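PDB 3KTY: probable methyltransferase from Bordetella pertussis, which probably methylates RNA with S-adenosyl-L-methionine as methyl donor, as a SPOUT-superfamily enzyme of the TrmH (SpoU) family, represented here by its SpoU methylase domain. Local coordinates for residues Q6-V11 and M34-L39; E38-A43 and A70-L75; L84-T89 and C140-H145. One frame throughout, in Å; residues are numbered along the deposited sequence.

Interaction 1: residues Q6-V11 and M34-L39; sequences QAFSRV and MGFGEL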
loop_
_atom_site.group_PDB
_atom_site.type_symbol
_atom_site.label_atom_id
_atom_site.label_comp_id
_atom_site.label_asym_id
_atom_site.label_seq_id
_atom_site.Cartn_x
_atom_site.Cartn_y
_atom_site.Cartn_z
ATOM N N GLN A 6 20.697 -8.132 -4.685
ATOM C CA GLN A 6 21.288 -8.757 -3.514
ATOM C C GLN A 6 20.907 -8.012 -2.246
ATOM O O GLN A 6 20.595 -8.627 -1.221
ATOM C CB GLN A 6 22.801 -8.897 -3.649
ATOM C CG GLN A 6 23.240 -10.128 -4.424
ATOM C CD GLN A 6 24.727 -10.086 -4.833
ATOM O OE1 GLN A 6 25.536 -9.362 -4.238
ATOM N NE2 GLN A 6 25.081 -10.865 -5.861
ATOM N N ALA A 7 20.907 -6.687 -2.312
ATOM C CA ALA A 7 20.465 -5.914 -1.151
ATOM C C ALA A 7 19.031 -6.286 -0.777
ATOM O O ALA A 7 18.714 -6.524 0.384
ATOM C CB ALA A 7 20.570 -4.467 -1.430
ATOM N N PHE A 8 18.159 -6.343 -1.777
ATOM C CA PHE A 8 16.786 -6.698 -1.532
ATOM C C PHE A 8 16.625 -8.132 -1.014
ATOM O O PHE A 8 15.643 -8.434 -0.337
ATOM C CB PHE A 8 15.966 -6.510 -2.805
ATOM C CG PHE A 8 15.516 -5.098 -3.019
ATOM C CD1 PHE A 8 14.165 -4.772 -2.954
ATOM C CD2 PHE A 8 16.446 -4.091 -3.294
ATOM C CE1 PHE A 8 13.750 -3.454 -3.151
ATOM C CE2 PHE A 8 16.045 -2.766 -3.497
ATOM C CZ PHE A 8 14.700 -2.438 -3.425
ATOM N N SER A 9 17.578 -9.013 -1.322
ATOM C CA SER A 9 17.476 -10.409 -0.867
ATOM C C SER A 9 17.718 -10.515 0.630
ATOM O O SER A 9 17.486 -11.555 1.231
ATOM C CB SER A 9 18.472 -11.286 -1.602
ATOM O OG SER A 9 19.789 -10.916 -1.225
ATOM N N ARG A 10 18.144 -9.413 1.234
ATOM C CA ARG A 10 18.533 -9.381 2.648
ATOM C C ARG A 10 17.450 -8.847 3.551
ATOM O O ARG A 10 17.676 -8.590 4.753
ATOM C CB ARG A 10 19.812 -8.561 2.807
ATOM C CG ARG A 10 21.011 -9.244 2.176
ATOM C CD ARG A 10 22.108 -8.231 2.037
ATOM N NE ARG A 10 22.538 -7.715 3.328
ATOM C CZ ARG A 10 23.423 -6.737 3.463
ATOM N NH1 ARG A 10 23.781 -6.319 4.672
ATOM N NH2 ARG A 10 23.957 -6.188 2.374
ATOM N N VAL A 11 16.261 -8.695 2.961
ATOM C CA VAL A 11 15.082 -8.338 3.711
ATOM C C VAL A 11 14.085 -9.489 3.742
ATOM O O VAL A 11 13.784 -10.085 2.703
ATOM C CB VAL A 11 14.391 -7.041 3.111
ATOM C CG1 VAL A 11 13.073 -6.794 3.791
ATOM C CG2 VAL A 11 15.328 -5.793 3.256
HETATM N N MSE A 34 7.112 -5.117 -4.896
HETATM C CA MSE A 34 8.072 -4.193 -4.318
HETATM C C MSE A 34 9.509 -4.662 -4.511
HETATM O O MSE A 34 10.441 -4.029 -4.051
HETATM C CB MSE A 34 7.764 -3.972 -2.815
HETATM C CG MSE A 34 6.366 -3.267 -2.567
HETATM SE SE MSE A 34 6.188 -1.588 -3.641
HETATM C CE MSE A 34 4.283 -1.701 -4.062
ATOM N N GLY A 35 9.693 -5.784 -5.184
ATOM C CA GLY A 35 11.031 -6.276 -5.429
ATOM C C GLY A 35 11.560 -7.268 -4.400
ATOM O O GLY A 35 12.709 -7.655 -4.484
ATOM N N PHE A 36 10.738 -7.713 -3.459
ATOM C CA PHE A 36 11.217 -8.676 -2.471
ATOM C C PHE A 36 10.806 -10.126 -2.756
ATOM O O PHE A 36 9.711 -10.393 -3.244
ATOM C CB PHE A 36 10.797 -8.257 -1.072
ATOM C CG PHE A 36 11.328 -6.900 -0.668
ATOM C CD1 PHE A 36 12.622 -6.764 -0.173
ATOM C CD2 PHE A 36 10.546 -5.746 -0.805
ATOM C CE1 PHE A 36 13.128 -5.481 0.214
ATOM C CE2 PHE A 36 11.045 -4.448 -0.411
ATOM C CZ PHE A 36 12.333 -4.325 0.097
ATOM N N GLY A 37 11.671 -11.073 -2.423
ATOM C CA GLY A 37 11.333 -12.453 -2.710
ATOM C C GLY A 37 11.231 -13.378 -1.515
ATOM O O GLY A 37 10.979 -14.569 -1.695
ATOM N N GLU A 38 11.438 -12.839 -0.311
ATOM C CA GLU A 38 11.605 -13.645 0.901
ATOM C C GLU A 38 10.443 -13.577 1.880
ATOM O O GLU A 38 10.322 -12.646 2.687
ATOM C CB GLU A 38 12.899 -13.252 1.626
ATOM C CG GLU A 38 13.812 -14.392 1.908
ATOM C CD GLU A 38 14.427 -14.939 0.646
ATOM O OE1 GLU A 38 15.186 -14.181 -0.003
ATOM O OE2 GLU A 38 14.143 -16.115 0.302
ATOM N N LEU A 39 9.616 -14.606 1.845
ATOM C CA LEU A 39 8.459 -14.678 2.723
ATOM C C LEU A 39 8.569 -15.878 3.670
ATOM O O LEU A 39 8.845 -16.979 3.250
ATOM C CB LEU A 39 7.185 -14.805 1.899
ATOM C CG LEU A 39 5.874 -14.997 2.682
ATOM C CD1 LEU A 39 5.415 -13.732 3.372
ATOM C CD2 LEU A 39 4.812 -15.449 1.714
HETATM O O HOH W 1 13.171 -10.333 0.289
HETATM O O HOH W 2 14.117 -10.818 -1.842
#
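Phe8, in the last turn of the N-terminal helix, meets Phe36 just past the Schellman motif that ends helix 21-33, where Gly35 takes a positive phi. Its CD1 stands 3.4 Å from Phe36 CE1, over one face of the Phe36 ring and displaced toward the rim. The two ring planes are inclined by 32°, an oblique pairing. With CG anti to its carbonyl carbon (chi1 -60°), Phe36 brings its ring nearer to Phe8 and Val11 than its CB alone would. At the edge of the Phe8 ring, near its plane, sits the Met34 carbonyl, with O 3.5 Å from CE1; that oxygen also accepts a hydrogen bond from Arg169 of helix 157-172, which packs on both phenylalanines. Phe8 opens a type I turn that ends at Val11, the first residue of strand 11-16, and Ser9 sits exposed within it. Val11 presses CB against Phe36 CE1 at 3.5 Å, approaching obliquely from the side opposite Phe8. No direct hydrogen bond joins the two segments; two modelled waters, too close together to be certain, lie between their backbones. Beside them Glu38 CB packs 3.5 Å from Val11 O.

Interaction 2: residues E38-A43 and A70-L75; sequences ELVLVA and AVHDTL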
loop_
_atom_site.group_PDB
_atom_site.type_symbol
_atom_site.label_atom_id
_atom_site.label_comp_id
_atom_site.label_asym_id
_atom_site.label_seq_id
_atom_site.Cartn_x
_atom_site.Cartn_y
_atom_site.Cartn_z
ATOM N N GLU A 38 11.438 -12.839 -0.311
ATOM C CA GLU A 38 11.605 -13.645 0.901
ATOM C C GLU A 38 10.443 -13.577 1.880
ATOM O O GLU A 38 10.322 -12.646 2.687
ATOM C CB GLU A 38 12.899 -13.252 1.626
ATOM C CG GLU A 38 13.812 -14.392 1.908
ATOM C CD GLU A 38 14.427 -14.939 0.646
ATOM O OE1 GLU A 38 15.186 -14.181 -0.003
ATOM O OE2 GLU A 38 14.143 -16.115 0.302
ATOM N N LEU A 39 9.616 -14.606 1.845
ATOM C CA LEU A 39 8.459 -14.678 2.723
ATOM C C LEU A 39 8.569 -15.878 3.670
ATOM O O LEU A 39 8.845 -16.979 3.250
ATOM C CB LEU A 39 7.185 -14.805 1.899
ATOM C CG LEU A 39 5.874 -14.997 2.682
ATOM C CD1 LEU A 39 5.415 -13.732 3.372
ATOM C CD2 LEU A 39 4.812 -15.449 1.714
ATOM N N VAL A 40 8.316 -15.624 4.945
ATOM C CA VAL A 40 8.420 -16.599 5.977
ATOM C C VAL A 40 7.125 -16.680 6.775
ATOM O O VAL A 40 6.575 -15.668 7.194
ATOM C CB VAL A 40 9.595 -16.238 6.956
ATOM C CG1 VAL A 40 9.707 -17.325 8.042
ATOM C CG2 VAL A 40 10.908 -16.121 6.208
ATOM N N LEU A 41 6.654 -17.882 7.003
ATOM C CA LEU A 41 5.481 -18.109 7.836
ATOM C C LEU A 41 5.857 -18.785 9.153
ATOM O O LEU A 41 6.598 -19.757 9.148
ATOM C CB LEU A 41 4.553 -19.057 7.119
ATOM C CG LEU A 41 3.991 -18.677 5.730
ATOM C CD1 LEU A 41 2.856 -19.591 5.450
ATOM C CD2 LEU A 41 3.496 -17.255 5.737
ATOM N N VAL A 42 5.342 -18.281 10.271
ATOM C CA VAL A 42 5.525 -18.927 11.558
ATOM C C VAL A 42 4.187 -19.480 12.086
ATOM O O VAL A 42 3.197 -18.750 12.183
ATOM C CB VAL A 42 6.122 -17.952 12.589
ATOM C CG1 VAL A 42 5.992 -18.510 14.011
ATOM C CG2 VAL A 42 7.583 -17.642 12.246
ATOM N N ALA A 43 4.161 -20.773 12.390
ATOM C CA ALA A 43 3.009 -21.429 13.017
ATOM C C ALA A 43 1.720 -21.207 12.254
ATOM O O ALA A 43 0.757 -20.710 12.802
ATOM C CB ALA A 43 2.839 -20.987 14.482
ATOM N N ALA A 70 9.516 -20.125 3.492
ATOM C CA ALA A 70 9.926 -21.017 4.548
ATOM C C ALA A 70 8.834 -21.050 5.616
ATOM O O ALA A 70 8.241 -20.021 5.915
ATOM C CB ALA A 70 11.250 -20.501 5.135
ATOM N N VAL A 71 8.550 -22.230 6.177
ATOM C CA VAL A 71 7.599 -22.337 7.281
ATOM C C VAL A 71 8.305 -22.893 8.519
ATOM O O VAL A 71 8.852 -23.986 8.449
ATOM C CB VAL A 71 6.417 -23.329 6.977
ATOM C CG1 VAL A 71 5.432 -23.383 8.141
ATOM C CG2 VAL A 71 5.707 -22.972 5.722
ATOM N N HIS A 72 8.212 -22.185 9.643
ATOM C CA HIS A 72 8.707 -22.641 10.928
ATOM C C HIS A 72 7.586 -22.690 11.915
ATOM O O HIS A 72 6.569 -22.081 11.696
ATOM C CB HIS A 72 9.737 -21.683 11.428
ATOM C CG HIS A 72 10.796 -21.406 10.423
ATOM N ND1 HIS A 72 11.669 -22.386 9.993
ATOM C CD2 HIS A 72 11.106 -20.288 9.730
ATOM C CE1 HIS A 72 12.498 -21.870 9.104
ATOM N NE2 HIS A 72 12.163 -20.598 8.909
ATOM N N ASP A 73 7.768 -23.440 12.992
ATOM C CA ASP A 73 6.790 -23.474 14.056
ATOM C C ASP A 73 6.988 -22.342 15.046
ATOM O O ASP A 73 6.071 -21.985 15.793
ATOM C CB ASP A 73 6.870 -24.800 14.813
ATOM C CG ASP A 73 6.410 -26.003 13.975
ATOM O OD1 ASP A 73 5.715 -25.809 12.953
ATOM O OD2 ASP A 73 6.750 -27.151 14.347
ATOM N N THR A 74 8.177 -21.757 15.059
ATOM C CA THR A 74 8.458 -20.760 16.073
ATOM C C THR A 74 9.099 -19.490 15.489
ATOM O O THR A 74 9.763 -19.531 14.453
ATOM C CB THR A 74 9.427 -21.335 17.119
ATOM O OG1 THR A 74 10.750 -21.407 16.553
ATOM C CG2 THR A 74 8.956 -22.749 17.629
ATOM N N LEU A 75 8.945 -18.374 16.196
ATOM C CA LEU A 75 9.469 -17.111 15.713
ATOM C C LEU A 75 10.990 -17.121 15.961
ATOM O O LEU A 75 11.806 -16.617 15.169
ATOM C CB LEU A 75 8.743 -15.930 16.390
ATOM C CG LEU A 75 9.127 -14.497 15.924
ATOM C CD1 LEU A 75 8.949 -14.234 14.417
ATOM C CD2 LEU A 75 8.399 -13.420 16.704
#
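The imidazole of His72 receives Val40 at its edge: CG1 comes close to the ring plane, 3.7 Å from CD2, while Glu77 and Ala78 of helix 75-79 also touch the histidine side chain. The pair belongs to the parallel sheet of the SPOUT alpha/beta fold, where strand 70-72 lies outermost in this chain beside strand 39-42. Two torsions bring the groups together: Val40 CG1 is anti to the backbone N (chi1 -179°), and the His72 ring is swung beside its own N (chi1 -52°).

Val40, Val42, Ala70 and His72 share one face of the sheet, where Ala78 of helix 75-79 packs on Val40, Val42 and His72. Leu41 and Val71 occupy the opposite face, where Leu41 also meets Pro18 and Thr50. Their mutual contact is loose, Leu41 CB lying 4.3 Å from Val71 CG2.

Between the strands the hydrogen bonds alternate in parallel fashion. Ala70 N reaches Leu39 O through a bent bond of 141°, whereas Leu41 N to Ala70 O is nearly straight. His72 N then binds Leu41 O, and Ala43 N binds His72 O at 2.8 Å, carrying the pairing one residue past strand 39-42. Beyond it the second segment turns into its helix, and the Thr74 hydroxyl caps Glu77 N from the N-cap position. Val42 packs against the backbone leading into the helix: CG1 lies 3.6 Å from Thr74 C, and CG2 lies 4.3 Å from Leu75 CD1.

Interaction 3: residues L84-T89 and C140-H145; sequences LAFALT and CHRICH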
loop_
_atom_site.group_PDB
_atom_site.type_symbol
_atom_site.label_atom_id
_atom_site.label_comp_id
_atom_site.label_asym_id
_atom_site.label_seq_id
_atom_site.Cartn_x
_atom_site.Cartn_y
_atom_site.Cartn_z
ATOM N N LEU A 84 18.399 -7.505 12.428
ATOM C CA LEU A 84 17.554 -6.357 12.780
ATOM C C LEU A 84 16.092 -6.671 12.425
ATOM O O LEU A 84 15.737 -6.827 11.255
ATOM C CB LEU A 84 18.021 -5.081 12.061
ATOM C CG LEU A 84 17.114 -3.869 12.309
ATOM C CD1 LEU A 84 17.028 -3.534 13.798
ATOM C CD2 LEU A 84 17.526 -2.612 11.470
ATOM N N ALA A 85 15.257 -6.800 13.445
ATOM C CA ALA A 85 13.917 -7.261 13.223
ATOM C C ALA A 85 12.942 -6.269 13.754
ATOM O O ALA A 85 13.019 -5.897 14.916
ATOM C CB ALA A 85 13.684 -8.610 13.864
ATOM N N PHE A 86 12.016 -5.845 12.902
ATOM C CA PHE A 86 10.940 -4.959 13.364
ATOM C C PHE A 86 9.643 -5.688 13.637
ATOM O O PHE A 86 9.139 -6.429 12.782
ATOM C CB PHE A 86 10.679 -3.843 12.351
ATOM C CG PHE A 86 11.808 -2.915 12.201
ATOM C CD1 PHE A 86 11.915 -1.808 13.035
ATOM C CD2 PHE A 86 12.783 -3.137 11.234
ATOM C CE1 PHE A 86 12.969 -0.909 12.885
ATOM C CE2 PHE A 86 13.854 -2.248 11.068
ATOM C CZ PHE A 86 13.945 -1.139 11.898
ATOM N N ALA A 87 9.109 -5.488 14.830
ATOM C CA ALA A 87 7.745 -5.916 15.105
ATOM C C ALA A 87 6.759 -4.868 14.544
ATOM O O ALA A 87 6.658 -3.758 15.062
ATOM C CB ALA A 87 7.542 -6.063 16.574
ATOM N N LEU A 88 6.008 -5.237 13.517
ATOM C CA LEU A 88 4.993 -4.348 12.946
ATOM C C LEU A 88 3.617 -4.416 13.642
ATOM O O LEU A 88 2.983 -5.473 13.733
ATOM C CB LEU A 88 4.835 -4.657 11.460
ATOM C CG LEU A 88 4.173 -3.544 10.653
ATOM C CD1 LEU A 88 4.496 -2.213 11.281
ATOM C CD2 LEU A 88 4.645 -3.576 9.227
ATOM N N THR A 89 3.137 -3.282 14.116
ATOM C CA THR A 89 1.857 -3.266 14.820
ATOM C C THR A 89 0.857 -2.191 14.356
ATOM O O THR A 89 1.173 -1.291 13.544
ATOM C CB THR A 89 2.091 -3.053 16.301
ATOM O OG1 THR A 89 2.411 -1.676 16.522
ATOM C CG2 THR A 89 3.247 -3.923 16.796
ATOM N N CYS A 140 11.831 -9.161 19.106
ATOM C CA CYS A 140 12.295 -8.271 18.020
ATOM C C CYS A 140 13.170 -7.135 18.534
ATOM O O CYS A 140 13.155 -6.815 19.716
ATOM C CB CYS A 140 11.115 -7.696 17.245
ATOM S SG CYS A 140 10.057 -8.947 16.539
ATOM N N HIS A 141 13.941 -6.521 17.652
ATOM C CA HIS A 141 14.813 -5.437 18.100
ATOM C C HIS A 141 14.017 -4.177 18.350
ATOM O O HIS A 141 14.243 -3.480 19.337
ATOM C CB HIS A 141 15.941 -5.193 17.109
ATOM C CG HIS A 141 16.808 -6.393 16.903
ATOM N ND1 HIS A 141 16.530 -7.360 15.958
ATOM C CD2 HIS A 141 17.935 -6.800 17.538
ATOM C CE1 HIS A 141 17.452 -8.305 16.012
ATOM N NE2 HIS A 141 18.319 -7.985 16.959
ATOM N N ARG A 142 13.050 -3.917 17.477
ATOM C CA ARG A 142 12.245 -2.707 17.569
ATOM C C ARG A 142 10.789 -2.968 17.288
ATOM O O ARG A 142 10.436 -3.976 16.631
ATOM C CB ARG A 142 12.727 -1.686 16.557
ATOM C CG ARG A 142 14.145 -1.258 16.763
ATOM C CD ARG A 142 14.215 -0.180 17.811
ATOM N NE ARG A 142 15.274 0.728 17.435
ATOM C CZ ARG A 142 15.105 2.002 17.102
ATOM N NH1 ARG A 142 16.165 2.714 16.771
ATOM N NH2 ARG A 142 13.903 2.569 17.120
ATOM N N ILE A 143 9.959 -2.052 17.793
ATOM C CA ILE A 143 8.552 -1.974 17.440
ATOM C C ILE A 143 8.431 -0.857 16.439
ATOM O O ILE A 143 9.036 0.209 16.599
ATOM C CB ILE A 143 7.692 -1.523 18.614
ATOM C CG1 ILE A 143 8.554 -1.188 19.841
ATOM C CG2 ILE A 143 6.606 -2.520 18.891
ATOM C CD1 ILE A 143 8.759 -2.351 20.852
ATOM N N CYS A 144 7.651 -1.072 15.398
ATOM C CA CYS A 144 7.273 0.060 14.579
ATOM C C CYS A 144 5.776 -0.020 14.288
ATOM O O CYS A 144 5.151 -1.040 14.544
ATOM C CB CYS A 144 8.154 0.187 13.329
ATOM S SG CYS A 144 7.790 -0.968 12.075
ATOM N N HIS A 145 5.192 1.073 13.826
ATOM C CA HIS A 145 3.756 1.085 13.575
ATOM C C HIS A 145 3.415 1.830 12.298
ATOM O O HIS A 145 4.206 2.630 11.782
ATOM C CB HIS A 145 2.966 1.641 14.772
ATOM C CG HIS A 145 2.887 3.129 14.808
ATOM N ND1 HIS A 145 1.687 3.805 14.893
ATOM C CD2 HIS A 145 3.851 4.079 14.761
ATOM C CE1 HIS A 145 1.917 5.108 14.915
ATOM N NE2 HIS A 145 3.222 5.301 14.835
#
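Cys144, Ala87 and Phe86 carry much of this join between neighbouring parallel strands, 84-89 and 142-145, near one side of the SPOUT sheet. Cys144 buries the most. Its SG sits between the backbone N and the carbonyl carbon (chi1 76°), on the sheet face it shares with Phe86 and Leu88, and touches Leu88 CD1 at 3.6 Å. The same sulfur lies 5.2 Å from the Phe86 ring centroid, an oblique sulfur-aromatic contact, and Ala105 of helix 102-115 packs over both residues.

Phe86 runs alongside Arg142, the two side chains pointing the same way. Ring atom CD1 meets Arg142 CB at 3.6 Å, so it is the aliphatic base of the arginine that borders the phenyl.

Ala87 faces the other side, its CB 3.8 Å from Cys140 SG. Its backbone is held at both ends: N donates to Arg142 O at 2.7 Å, and O accepts from Cys144 N through a bond of 171°. Further along, Cys144 O takes Thr89 N and, weakly, the Thr89 hydroxyl.

Where the pairing starts, Ala85 O accepts from both His141 N and Arg142 N. In return Ala85 N donates to His141 ND1 at 2.9 Å, reaching it from 26° outside the ring plane. Accepting this hydrogen bond suggests that ND1 is unprotonated, probably with the hydrogen of a neutral imidazole on NE2.

How the interactions relate
Interactions 2 and 3 are both parallel strand pairings in one sheet, on different sides of central strands 11-16 and 121-125, their centres 16 Å apart. Interaction 1 lies instead at the N-terminal ends of strands 11-16 and 39-42. It shares Glu38 and Leu39 with interaction 2. Interaction 1 buries its phenylalanines but has Ser9 exposed; in interaction 2 buried strand 39-42 meets a more exposed outermost strand; in interaction 3 buried Phe86, Ala87 and Leu88 meet a strand with exposed Arg142 and Ile143. Interaction 1 relies on aromatic and apolar packing, with no direct hydrogen bond between its segments, the others on backbone bonds. Interaction 3 buries the largest area and adds sulfur contacts; interaction 2 finishes in a helix cap.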